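Local atomic coordinates of peptide synthetase, module 7 (Actinoplanes teichomyceticus, PDB entry 4TX3), a protein that belongs to the condensation-domain family of nonribosomal peptide synthetases and, in the last module of glycopeptide assembly, probably recruits the oxygenases that crosslink the peptide. Residues B[25-30]-B[142-147]; B[30-35]-B[231-236]; B[51-56]-B[93-98]. All blocks are in the same frame, centred on the assembly; numbering follows the deposited sequence.

Contact 1 of 3, residues B[25-30]-B[142-147]. With SO4 (sulfate ion), chain F.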
ATOM      1  N   ARG B  25      26.727  14.037  -0.743  1.00 32.92           N
ATOM      2  CA  ARG B  25      27.285  13.790   0.579  1.00 33.48           C
ATOM      3  C   ARG B  25      27.686  12.329   0.715  1.00 36.15           C
ATOM      4  O   ARG B  25      28.759  12.019   1.224  1.00 35.56           O
ATOM      5  CB  ARG B  25      26.312  14.159   1.687  1.00 35.38           C
ATOM      6  CG  ARG B  25      26.924  13.937   3.069  1.00 38.66           C
ATOM      7  CD  ARG B  25      26.072  14.511   4.182  1.00 42.37           C
ATOM      8  NE  ARG B  25      26.378  13.832   5.430  1.00 46.27           N
ATOM      9  CZ  ARG B  25      27.284  14.258   6.301  1.00 53.25           C
ATOM     10  NH1 ARG B  25      27.962  15.388   6.062  1.00 43.53           N
ATOM     11  NH2 ARG B  25      27.499  13.556   7.414  1.00 52.45           N
ATOM     12  N   ALA B  26      26.819  11.436   0.254  1.00 32.02           N
ATOM     13  CA  ALA B  26      27.154  10.021   0.213  1.00 35.38           C
ATOM     14  C   ALA B  26      28.451   9.805  -0.566  1.00 36.28           C
ATOM     15  O   ALA B  26      29.347   9.108  -0.099  1.00 42.11           O
ATOM     16  CB  ALA B  26      26.009   9.213  -0.403  1.00 30.78           C
ATOM     17  N   TRP B  27      28.558  10.431  -1.736  1.00 34.04           N
ATOM     18  CA  TRP B  27      29.716  10.255  -2.603  1.00 33.21           C
ATOM     19  C   TRP B  27      30.992  10.748  -1.923  1.00 35.41           C
ATOM     20  O   TRP B  27      32.000  10.043  -1.893  1.00 34.46           O
ATOM     21  CB  TRP B  27      29.494  10.988  -3.922  1.00 31.60           C
ATOM     22  CG  TRP B  27      30.461  10.663  -5.040  1.00 30.24           C
ATOM     23  CD1 TRP B  27      30.310   9.707  -5.992  1.00 32.44           C
ATOM     24  CD2 TRP B  27      31.690  11.329  -5.336  1.00 32.14           C
ATOM     25  NE1 TRP B  27      31.373   9.721  -6.857  1.00 32.61           N
ATOM     26  CE2 TRP B  27      32.237  10.708  -6.477  1.00 32.51           C
ATOM     27  CE3 TRP B  27      32.387  12.390  -4.744  1.00 31.33           C
ATOM     28  CZ2 TRP B  27      33.443  11.109  -7.041  1.00 37.09           C
ATOM     29  CZ3 TRP B  27      33.586  12.792  -5.303  1.00 32.69           C
ATOM     30  CH2 TRP B  27      34.105  12.152  -6.439  1.00 39.28           C
ATOM     31  N   LEU B  28      30.939  11.954  -1.371  1.00 31.97           N
ATOM     32  CA  LEU B  28      32.094  12.530  -0.700  1.00 34.35           C
ATOM     33  C   LEU B  28      32.568  11.717   0.504  1.00 37.81           C
ATOM     34  O   LEU B  28      33.765  11.593   0.738  1.00 42.62           O
ATOM     35  CB  LEU B  28      31.781  13.956  -0.264  1.00 33.57           C
ATOM     36  CG  LEU B  28      31.742  14.872  -1.474  1.00 29.49           C
ATOM     37  CD1 LEU B  28      30.969  16.113  -1.166  1.00 30.22           C
ATOM     38  CD2 LEU B  28      33.151  15.198  -1.898  1.00 30.69           C
ATOM     39  N   LEU B  29      31.639  11.158   1.265  1.00 41.08           N
ATOM     40  CA  LEU B  29      32.014  10.441   2.481  1.00 43.57           C
ATOM     41  C   LEU B  29      32.223   8.964   2.205  1.00 46.98           C
ATOM     42  O   LEU B  29      32.136   8.134   3.109  1.00 51.56           O
ATOM     43  CB  LEU B  29      30.952  10.622   3.570  1.00 40.79           C
ATOM     44  CG  LEU B  29      30.665  12.070   3.980  1.00 43.18           C
ATOM     45  CD1 LEU B  29      29.822  12.109   5.243  1.00 45.73           C
ATOM     46  CD2 LEU B  29      31.948  12.889   4.138  1.00 41.74           C
ATOM     47  N   ALA B  30      32.492   8.635   0.951  1.00 49.02           N
ATOM     48  CA  ALA B  30      32.685   7.238   0.577  1.00 50.13           C
ATOM     49  C   ALA B  30      34.103   6.752   0.918  1.00 59.46           C
ATOM     50  O   ALA B  30      35.110   7.361   0.517  1.00 54.95           O
ATOM     51  CB  ALA B  30      32.394   7.039  -0.897  1.00 45.61           C
ATOM     52  N   HIS B 142      23.775   0.372  -2.295  1.00 29.96           N
ATOM     53  CA  HIS B 142      24.411   1.524  -1.669  1.00 32.61           C
ATOM     54  C   HIS B 142      23.407   2.668  -1.440  1.00 32.08           C
ATOM     55  O   HIS B 142      22.543   2.938  -2.285  1.00 27.92           O
ATOM     56  CB  HIS B 142      25.584   2.023  -2.510  1.00 27.66           C
ATOM     57  CG  HIS B 142      26.485   2.943  -1.764  1.00 33.64           C
ATOM     58  ND1 HIS B 142      26.169   4.266  -1.532  1.00 29.68           N
ATOM     59  CD2 HIS B 142      27.674   2.723  -1.151  1.00 33.70           C
ATOM     60  CE1 HIS B 142      27.137   4.822  -0.826  1.00 30.63           C
ATOM     61  NE2 HIS B 142      28.059   3.907  -0.581  1.00 28.50           N
ATOM     62  N   ARG B 143      23.545   3.347  -0.302  1.00 31.94           N
ATOM     63  CA  ARG B 143      22.627   4.424   0.077  1.00 32.73           C
ATOM     64  C   ARG B 143      22.612   5.634  -0.856  1.00 33.73           C
ATOM     65  O   ARG B 143      21.704   6.481  -0.751  1.00 34.35           O
ATOM     66  CB  ARG B 143      22.927   4.902   1.492  1.00 29.63           C
ATOM     67  CG  ARG B 143      22.422   3.931   2.520  1.00 37.58           C
ATOM     68  CD  ARG B 143      22.210   4.603   3.842  1.00 46.82           C
ATOM     69  NE  ARG B 143      20.793   4.643   4.194  1.00 51.98           N
ATOM     70  CZ  ARG B 143      20.181   3.671   4.859  1.00 58.15           C
ATOM     71  NH1 ARG B 143      20.867   2.585   5.226  1.00 59.26           N
ATOM     72  NH2 ARG B 143      18.890   3.779   5.156  1.00 58.78           N
ATOM     73  N   ILE B 144      23.580   5.719  -1.770  1.00 28.15           N
ATOM     74  CA  ILE B 144      23.533   6.749  -2.802  1.00 29.14           C
ATOM     75  C   ILE B 144      22.376   6.475  -3.784  1.00 33.70           C
ATOM     76  O   ILE B 144      21.960   7.362  -4.546  1.00 32.14           O
ATOM     77  CB  ILE B 144      24.876   6.853  -3.579  1.00 30.30           C
ATOM     78  CG1 ILE B 144      25.015   8.232  -4.247  1.00 29.52           C
ATOM     79  CG2 ILE B 144      25.036   5.702  -4.594  1.00 25.20           C
ATOM     80  CD1 ILE B 144      26.346   8.429  -4.983  1.00 25.62           C
ATOM     81  N   ALA B 145      21.844   5.255  -3.744  1.00 31.45           N
ATOM     82  CA  ALA B 145      20.879   4.823  -4.743  1.00 31.15           C
ATOM     83  C   ALA B 145      19.521   4.464  -4.163  1.00 32.10           C
ATOM     84  O   ALA B 145      18.540   4.368  -4.902  1.00 35.28           O
ATOM     85  CB  ALA B 145      21.431   3.639  -5.518  1.00 26.97           C
ATOM     86  N   ALA B 146      19.450   4.250  -2.854  1.00 34.17           N
ATOM     87  CA  ALA B 146      18.207   3.765  -2.256  1.00 30.37           C
ATOM     88  C   ALA B 146      18.017   4.189  -0.809  1.00 29.69           C
ATOM     89  O   ALA B 146      18.949   4.143  -0.007  1.00 30.14           O
ATOM     90  CB  ALA B 146      18.148   2.242  -2.356  1.00 28.55           C
ATOM     91  N   ASP B 147      16.797   4.614  -0.496  1.00 32.34           N
ATOM     92  CA  ASP B 147      16.320   4.675   0.882  1.00 33.90           C
ATOM     93  C   ASP B 147      15.633   3.345   1.222  1.00 34.97           C
ATOM     94  O   ASP B 147      15.566   2.438   0.383  1.00 32.97           O
ATOM     95  CB  ASP B 147      15.362   5.863   1.096  1.00 35.79           C
ATOM     96  CG  ASP B 147      14.106   5.807   0.201  1.00 35.78           C
ATOM     97  OD1 ASP B 147      13.839   4.776  -0.456  1.00 36.18           O
ATOM     98  OD2 ASP B 147      13.364   6.811   0.168  1.00 36.69           O
TER
HETATM   99  S   SO4 F 501      30.848   4.185   1.748  1.00 54.33           S
HETATM  100  O1  SO4 F 501      30.645   4.777   0.425  1.00 55.01           O
HETATM  101  O2  SO4 F 501      31.612   2.948   1.604  1.00 44.37           O
HETATM  102  O3  SO4 F 501      31.616   5.115   2.590  1.00 58.66           O
HETATM  103  O4  SO4 F 501      29.540   3.923   2.361  1.00 46.58           O

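Contact 2 of 3, residues B[30-35]-B[231-236]. With SO4 (sulfate ion), chain F.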
ATOM      1  N   ALA B  30      32.492   8.635   0.951  1.00 49.02           N
ATOM      2  CA  ALA B  30      32.685   7.238   0.577  1.00 50.13           C
ATOM      3  C   ALA B  30      34.103   6.752   0.918  1.00 59.46           C
ATOM      4  O   ALA B  30      35.110   7.361   0.517  1.00 54.95           O
ATOM      5  CB  ALA B  30      32.394   7.039  -0.897  1.00 45.61           C
ATOM      6  N   ARG B  31      34.152   5.662   1.682  1.00 56.59           N
ATOM      7  CA  ARG B  31      35.387   4.956   2.018  1.00 53.94           C
ATOM      8  C   ARG B  31      36.499   5.862   2.541  1.00 56.94           C
ATOM      9  O   ARG B  31      37.507   6.046   1.864  1.00 61.91           O
ATOM     10  CB  ARG B  31      35.866   4.171   0.791  1.00 53.24           C
ATOM     11  CG  ARG B  31      34.819   3.164   0.306  1.00 51.36           C
ATOM     12  CD  ARG B  31      35.129   2.616  -1.070  1.00 52.83           C
ATOM     13  NE  ARG B  31      36.280   1.716  -1.062  1.00 60.41           N
ATOM     14  CZ  ARG B  31      36.541   0.820  -2.011  1.00 55.14           C
ATOM     15  NH1 ARG B  31      35.735   0.692  -3.059  1.00 52.08           N
ATOM     16  NH2 ARG B  31      37.610   0.041  -1.906  1.00 60.75           N
ATOM     17  N   PRO B  32      36.313   6.433   3.752  1.00 58.99           N
ATOM     18  CA  PRO B  32      37.322   7.289   4.395  1.00 55.66           C
ATOM     19  C   PRO B  32      38.458   6.460   4.983  1.00 57.51           C
ATOM     20  O   PRO B  32      39.539   6.964   5.295  1.00 58.49           O
ATOM     21  CB  PRO B  32      36.530   7.997   5.495  1.00 55.72           C
ATOM     22  CG  PRO B  32      35.450   7.020   5.857  1.00 52.67           C
ATOM     23  CD  PRO B  32      35.098   6.294   4.584  1.00 54.46           C
ATOM     24  N   SER B  33      38.164   5.176   5.145  1.00 58.63           N
ATOM     25  CA  SER B  33      39.117   4.154   5.528  1.00 59.13           C
ATOM     26  C   SER B  33      38.644   2.845   4.932  1.00 62.15           C
ATOM     27  O   SER B  33      37.457   2.688   4.628  1.00 59.12           O
ATOM     28  CB  SER B  33      39.233   4.031   7.045  1.00 59.06           C
ATOM     29  OG  SER B  33      39.571   2.702   7.398  1.00 58.45           O
ATOM     30  N   GLU B  34      39.554   1.893   4.787  1.00 64.27           N
ATOM     31  CA  GLU B  34      39.157   0.603   4.245  1.00 69.90           C
ATOM     32  C   GLU B  34      38.735  -0.341   5.367  1.00 64.13           C
ATOM     33  O   GLU B  34      38.403  -1.494   5.122  1.00 62.49           O
ATOM     34  CB  GLU B  34      40.289   0.024   3.393  1.00 66.57           C
ATOM     35  CG  GLU B  34      39.791  -0.585   2.096  1.00 69.59           C
ATOM     36  CD  GLU B  34      39.326   0.464   1.076  1.00 76.12           C
ATOM     37  OE1 GLU B  34      39.331   1.691   1.369  1.00 75.23           O
ATOM     38  OE2 GLU B  34      38.930   0.046  -0.033  1.00 75.64           O
ATOM     39  N   GLU B  35      38.713   0.188   6.591  1.00 62.49           N
ATOM     40  CA  GLU B  35      38.175  -0.504   7.760  1.00 61.64           C
ATOM     41  C   GLU B  35      36.875   0.164   8.232  1.00 62.85           C
ATOM     42  O   GLU B  35      36.480   0.022   9.391  1.00 66.10           O
ATOM     43  CB  GLU B  35      39.190  -0.501   8.902  1.00 65.92           C
ATOM     44  CG  GLU B  35      40.630  -0.717   8.463  1.00 73.70           C
ATOM     45  CD  GLU B  35      41.586   0.235   9.166  1.00 85.31           C
ATOM     46  OE1 GLU B  35      41.845   1.334   8.623  1.00 83.34           O
ATOM     47  OE2 GLU B  35      42.075  -0.108  10.265  1.00 93.49           O
ATOM     48  N   PRO B 231      35.534   7.068  11.518  1.00 50.47           N
ATOM     49  CA  PRO B 231      34.537   6.173  12.107  1.00 44.21           C
ATOM     50  C   PRO B 231      34.607   4.767  11.533  1.00 42.81           C
ATOM     51  O   PRO B 231      34.939   4.592  10.364  1.00 42.58           O
ATOM     52  CB  PRO B 231      33.216   6.844  11.736  1.00 39.99           C
ATOM     53  CG  PRO B 231      33.513   7.505  10.428  1.00 43.52           C
ATOM     54  CD  PRO B 231      34.943   7.971  10.511  1.00 48.42           C
ATOM     55  N   SER B 232      34.295   3.774  12.354  1.00 39.38           N
ATOM     56  CA  SER B 232      34.133   2.420  11.859  1.00 40.45           C
ATOM     57  C   SER B 232      32.707   2.223  11.355  1.00 38.74           C
ATOM     58  O   SER B 232      32.452   1.374  10.512  1.00 37.90           O
ATOM     59  CB  SER B 232      34.442   1.407  12.948  1.00 37.16           C
ATOM     60  OG  SER B 232      33.342   1.284  13.826  1.00 41.08           O
ATOM     61  N   ARG B 233      31.794   3.038  11.880  1.00 36.08           N
ATOM     62  CA  ARG B 233      30.353   2.920  11.651  1.00 37.79           C
ATOM     63  C   ARG B 233      29.769   1.574  12.076  1.00 38.82           C
ATOM     64  O   ARG B 233      28.687   1.206  11.619  1.00 39.13           O
ATOM     65  CB  ARG B 233      29.997   3.172  10.180  1.00 38.57           C
ATOM     66  CG  ARG B 233      30.373   4.537   9.646  1.00 35.58           C
ATOM     67  CD  ARG B 233      29.839   4.709   8.216  1.00 38.62           C
ATOM     68  NE  ARG B 233      30.331   5.925   7.578  1.00 39.86           N
ATOM     69  CZ  ARG B 233      30.863   5.986   6.359  1.00 42.20           C
ATOM     70  NH1 ARG B 233      30.961   4.899   5.607  1.00 49.90           N
ATOM     71  NH2 ARG B 233      31.282   7.146   5.882  1.00 46.65           N
ATOM     72  N   ARG B 234      30.454   0.844  12.955  1.00 38.28           N
ATOM     73  CA  ARG B 234      29.885  -0.405  13.471  1.00 38.59           C
ATOM     74  C   ARG B 234      28.741  -0.108  14.434  1.00 35.72           C
ATOM     75  O   ARG B 234      28.717   0.927  15.082  1.00 40.37           O
ATOM     76  CB  ARG B 234      30.951  -1.261  14.161  1.00 41.79           C
ATOM     77  CG  ARG B 234      31.986  -1.869  13.221  1.00 44.65           C
ATOM     78  CD  ARG B 234      33.043  -2.694  13.977  1.00 53.83           C
ATOM     79  NE  ARG B 234      33.809  -1.858  14.907  1.00 65.03           N
ATOM     80  CZ  ARG B 234      33.736  -1.914  16.242  1.00 70.21           C
ATOM     81  NH1 ARG B 234      32.971  -2.824  16.853  1.00 60.54           N
ATOM     82  NH2 ARG B 234      34.471  -1.077  16.977  1.00 55.82           N
ATOM     83  N   ALA B 235      27.799  -1.028  14.541  1.00 41.05           N
ATOM     84  CA  ALA B 235      26.586  -0.760  15.296  1.00 43.03           C
ATOM     85  C   ALA B 235      26.133  -1.960  16.097  1.00 36.56           C
ATOM     86  O   ALA B 235      26.201  -3.088  15.622  1.00 42.14           O
ATOM     87  CB  ALA B 235      25.473  -0.321  14.357  1.00 42.35           C
ATOM     88  N   GLY B 236      25.662  -1.707  17.310  1.00 34.40           N
ATOM     89  CA  GLY B 236      25.023  -2.731  18.112  1.00 34.31           C
ATOM     90  C   GLY B 236      23.573  -2.350  18.311  1.00 36.80           C
ATOM     91  O   GLY B 236      23.180  -1.229  17.990  1.00 38.34           O
TER
HETATM   92  S   SO4 F 501      30.848   4.185   1.748  1.00 54.33           S
HETATM   93  O1  SO4 F 501      30.645   4.777   0.425  1.00 55.01           O
HETATM   94  O2  SO4 F 501      31.612   2.948   1.604  1.00 44.37           O
HETATM   95  O3  SO4 F 501      31.616   5.115   2.590  1.00 58.66           O
HETATM   96  O4  SO4 F 501      29.540   3.923   2.361  1.00 46.58           O

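Contact 3 of 3, residues B[51-56]-B[93-98]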
ATOM      1  N   LEU B  51      13.204 -22.938  -8.426  1.00 36.30           N
ATOM      2  CA  LEU B  51      13.649 -21.629  -8.816  1.00 36.69           C
ATOM      3  C   LEU B  51      14.154 -21.628 -10.259  1.00 39.21           C
ATOM      4  O   LEU B  51      15.024 -22.411 -10.633  1.00 42.44           O
ATOM      5  CB  LEU B  51      14.744 -21.170  -7.852  1.00 38.19           C
ATOM      6  CG  LEU B  51      15.463 -19.857  -8.142  1.00 38.96           C
ATOM      7  CD1 LEU B  51      14.442 -18.735  -8.192  1.00 36.23           C
ATOM      8  CD2 LEU B  51      16.544 -19.585  -7.086  1.00 34.78           C
ATOM      9  N   ASP B  52      13.606 -20.748 -11.076  1.00 34.50           N
ATOM     10  CA  ASP B  52      14.082 -20.614 -12.433  1.00 36.38           C
ATOM     11  C   ASP B  52      15.232 -19.600 -12.393  1.00 39.54           C
ATOM     12  O   ASP B  52      15.010 -18.383 -12.418  1.00 38.89           O
ATOM     13  CB  ASP B  52      12.931 -20.181 -13.353  1.00 39.39           C
ATOM     14  CG  ASP B  52      13.293 -20.222 -14.837  1.00 44.00           C
ATOM     15  OD1 ASP B  52      14.489 -20.035 -15.182  1.00 39.80           O
ATOM     16  OD2 ASP B  52      12.359 -20.416 -15.658  1.00 43.32           O
ATOM     17  N   VAL B  53      16.460 -20.107 -12.305  1.00 35.41           N
ATOM     18  CA  VAL B  53      17.613 -19.253 -12.030  1.00 36.08           C
ATOM     19  C   VAL B  53      17.896 -18.293 -13.195  1.00 40.19           C
ATOM     20  O   VAL B  53      18.146 -17.104 -12.978  1.00 34.62           O
ATOM     21  CB  VAL B  53      18.880 -20.092 -11.715  1.00 37.81           C
ATOM     22  CG1 VAL B  53      20.051 -19.186 -11.402  1.00 35.48           C
ATOM     23  CG2 VAL B  53      18.625 -21.024 -10.537  1.00 33.03           C
ATOM     24  N   ALA B  54      17.832 -18.786 -14.429  1.00 37.78           N
ATOM     25  CA  ALA B  54      17.989 -17.891 -15.568  1.00 35.55           C
ATOM     26  C   ALA B  54      16.911 -16.781 -15.574  1.00 39.43           C
ATOM     27  O   ALA B  54      17.184 -15.627 -15.941  1.00 40.97           O
ATOM     28  CB  ALA B  54      17.953 -18.678 -16.861  1.00 33.23           C
ATOM     29  N   ALA B  55      15.699 -17.123 -15.144  1.00 36.34           N
ATOM     30  CA  ALA B  55      14.609 -16.154 -15.109  1.00 40.78           C
ATOM     31  C   ALA B  55      14.851 -15.110 -14.030  1.00 37.86           C
ATOM     32  O   ALA B  55      14.614 -13.931 -14.239  1.00 37.78           O
ATOM     33  CB  ALA B  55      13.268 -16.850 -14.883  1.00 40.55           C
ATOM     34  N   LEU B  56      15.313 -15.557 -12.872  1.00 35.74           N
ATOM     35  CA  LEU B  56      15.660 -14.647 -11.803  1.00 35.50           C
ATOM     36  C   LEU B  56      16.743 -13.675 -12.296  1.00 36.33           C
ATOM     37  O   LEU B  56      16.656 -12.470 -12.090  1.00 34.36           O
ATOM     38  CB  LEU B  56      16.121 -15.434 -10.580  1.00 33.91           C
ATOM     39  CG  LEU B  56      16.445 -14.648  -9.313  1.00 35.50           C
ATOM     40  CD1 LEU B  56      15.291 -13.721  -8.981  1.00 31.00           C
ATOM     41  CD2 LEU B  56      16.754 -15.598  -8.151  1.00 28.97           C
ATOM     42  N   LEU B  93      24.416 -14.351 -12.451  1.00 43.57           N
ATOM     43  CA  LEU B  93      23.908 -14.916 -11.208  1.00 47.66           C
ATOM     44  C   LEU B  93      24.210 -16.404 -11.071  1.00 47.82           C
ATOM     45  O   LEU B  93      23.313 -17.221 -10.867  1.00 47.13           O
ATOM     46  CB  LEU B  93      22.401 -14.674 -11.097  1.00 42.35           C
ATOM     47  CG  LEU B  93      21.856 -14.775  -9.675  1.00 44.91           C
ATOM     48  CD1 LEU B  93      22.377 -13.642  -8.797  1.00 39.32           C
ATOM     49  CD2 LEU B  93      20.336 -14.818  -9.686  1.00 42.30           C
ATOM     50  N   THR B  94      25.484 -16.753 -11.171  1.00 49.53           N
ATOM     51  CA  THR B  94      25.895 -18.129 -10.967  1.00 46.94           C
ATOM     52  C   THR B  94      25.767 -18.477  -9.481  1.00 43.78           C
ATOM     53  O   THR B  94      26.340 -17.797  -8.627  1.00 42.16           O
ATOM     54  CB  THR B  94      27.333 -18.348 -11.448  1.00 53.28           C
ATOM     55  OG1 THR B  94      28.213 -17.567 -10.640  1.00 54.48           O
ATOM     56  CG2 THR B  94      27.481 -17.893 -12.890  1.00 54.79           C
ATOM     57  N   PRO B  95      25.005 -19.534  -9.170  1.00 45.45           N
ATOM     58  CA  PRO B  95      24.767 -19.940  -7.780  1.00 43.84           C
ATOM     59  C   PRO B  95      26.054 -20.295  -7.041  1.00 45.12           C
ATOM     60  O   PRO B  95      27.003 -20.820  -7.632  1.00 45.29           O
ATOM     61  CB  PRO B  95      23.869 -21.178  -7.916  1.00 38.19           C
ATOM     62  CG  PRO B  95      23.295 -21.103  -9.287  1.00 38.89           C
ATOM     63  CD  PRO B  95      24.340 -20.439 -10.125  1.00 45.53           C
ATOM     64  N   VAL B  96      26.064 -19.987  -5.750  1.00 41.89           N
ATOM     65  CA  VAL B  96      27.180 -20.257  -4.856  1.00 41.37           C
ATOM     66  C   VAL B  96      26.739 -21.316  -3.857  1.00 42.17           C
ATOM     67  O   VAL B  96      25.813 -21.063  -3.084  1.00 41.22           O
ATOM     68  CB  VAL B  96      27.617 -18.970  -4.100  1.00 42.78           C
ATOM     69  CG1 VAL B  96      28.661 -19.281  -3.049  1.00 34.20           C
ATOM     70  CG2 VAL B  96      28.108 -17.910  -5.078  1.00 38.69           C
ATOM     71  N   PRO B  97      27.367 -22.510  -3.887  1.00 39.34           N
ATOM     72  CA  PRO B  97      26.990 -23.561  -2.921  1.00 37.78           C
ATOM     73  C   PRO B  97      27.203 -23.080  -1.483  1.00 42.30           C
ATOM     74  O   PRO B  97      28.170 -22.352  -1.200  1.00 41.60           O
ATOM     75  CB  PRO B  97      27.926 -24.729  -3.265  1.00 35.58           C
ATOM     76  CG  PRO B  97      28.335 -24.487  -4.710  1.00 39.63           C
ATOM     77  CD  PRO B  97      28.389 -22.966  -4.849  1.00 37.73           C
ATOM     78  N   ALA B  98      26.293 -23.450  -0.589  1.00 36.77           N
ATOM     79  CA  ALA B  98      26.359 -22.959   0.781  1.00 38.54           C
ATOM     80  C   ALA B  98      25.664 -23.920   1.712  1.00 42.80           C
ATOM     81  O   ALA B  98      24.864 -24.740   1.273  1.00 45.56           O
ATOM     82  CB  ALA B  98      25.735 -21.582   0.890  1.00 39.54           C
TER

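Contact 1 of 3, residues B[25-30]-B[142-147]
Ala26, near the end of helix 21-28, packs against Ile144 in the loop that carries the HRxxxDD sequence from His142 onward, a variant of the HHxxxDG motif of condensation domains; the second histidine is replaced by Arg143. The two CA atoms lie 5.7 Å apart, an approach that the small side chain of Ala26 permits. Ile144 can be followed outward from its branch point. Its CB and CG1 both lie against the methyl of Ala26, with CG1 4.1 Å from Ala26 CB. With CG1 anti to the backbone N (chi1 -158°), the longer branch runs on to Trp27, where CD1 stops 4.2 Å from Trp27 CB and sits near the plane of the indole, at its edge. An isoleucine suits the place because one branch can reach two successive helix residues. The indole NE1 is turned elsewhere, to the carbonyl of Phe74. Farther along the chain, Asp147 caps helix 148-166 and pairs with Arg290.

The same loop fixes the imidazole of His142. Ile144 N donates to His142 ND1 over 3.0 Å, nearly in the ring plane, which settles the ring's rotation and directs NE2 at the bound sulfate. A leucine in place of His142 would probably leave the sulfate without this donor and Ile144 N without its acceptor. The sulfate meets the ring at its edge: His142 NE2 donates to SO4 O1 at 2.9 Å and 160°, with a weaker, more bent bond to O4.

Contact 2 of 3, residues B[30-35]-B[231-236]
Pro32 and Arg233 approach from opposite directions, and the proline CD lies 4.1 Å from Arg233 NH2, obliquely to the guanidinium. At the other end of the contact, Glu35 O comes within 4.2 Å of Ser232 CA. Beside the proline, both segments reach one sulfate oxygen. Arg233 NH1 donates to SO4 O3 at 3.1 Å, with the oxygen in the guanidinium plane at its edge, while the backbone Arg31 N gives the same oxygen a shorter bond of 2.7 Å. Both bonds are close to straight. The long arginine is apt here: its chain is extended from CG to NE, so the charged group spans the gap from its own loop to the anion, which probably came from the crystallisation liquor.

The contact bridges the two lobes of the V-shaped condensation fold: residues 30-35 link helix 21-28 to strand 40-49 of one lobe, and residues 231-236 lead into strand 235-242, an outer strand of the other lobe's sheet. The carbonyl of Arg37 takes NH1 of Arg233 and that of Leu29 takes NH2, which helps hold the guanidinium in its orientation.

Farther out, each loop is shaped by an ST turn. Ser232 OG accepts from Arg234 N at 3.0 Å and also bonds Asp425, which pairs with Arg234 as well. Ser33 OG accepts from Glu35 N at 2.8 Å and donates to Glu35 OE1, which it meets from above the carboxylate plane.

Contact 3 of 3, residues B[51-56]-B[93-98]
Val53 and Leu93 mark the closest approach of the two backbones, their CA atoms 7.7 Å apart, where the first turn of helix 53-66 faces the irregular chain that leads into strand 96-97. No hydrogen bond joins the segments, so the gap is bridged by aliphatic side chains. Val53 stands over the other chain with CG1 anti to its backbone N (chi1 -179°). From there this methyl touches two things: the carbonyl oxygen of Leu93, with Val53 CG1 3.8 Å from Leu93 O, and, beside it, the ring of Pro95, with Val53 CG1 4.3 Å from Pro95 CG. A branched valine is short enough to stay close to its helix, yet offers a methyl to both partners.

One turn on, Leu56 also faces this chain, and Leu93 extends its side chain across to meet it. The two leucines cross obliquely: CD2 of Leu93 pushes against the branch of Leu56, 3.9 Å from Leu56 CG and 4.0 Å from Leu56 CD2. Leucine's fork gives each residue a broad apolar end, fitting for two buried side chains.

The helix start that presents Val53 and Leu56 is fixed by Asp52 at the N-cap. Its OD1 accepts from Ala55 N at 3.2 Å, the donor lying well above the carboxylate plane, and its carbonyl accepts from Leu56 N. In turn, Glu57 of the same helix takes the backbone N-H of Leu93.

The whole contact lies at one margin of the five-stranded sheet. Leu127 of strand 123-129 touches Leu51, Val53 and Leu93; strand 96-97 runs parallel to that strand as an outermost member, Tyr162 of helix 148-166 packs on Leu51 and Ala55, and Arg106 of helix 103-112 meets Val96.

How the contacts relate
Contacts 1 and 2 are neighbours, their centres about 14 Å apart, and they share Ala30 and one sulfate. A further tie is the probable hydrogen bond between Leu29 O and Arg233 NH2, 3.1 Å long. Through the sulfate, the motif loop of contact 1 meets the bridge between lobes of contact 2, and Arg39 NE adds another donor to the anion; this is the region where condensation domains carry their active site. Contact 3 is remote, with its centre about 28 Å from that of contact 1 and about 31 Å from that of contact 2, and nearest atoms about 16 and 20 Å away. It packs the far margin of the sheet whose strand 134-142 ends in His142.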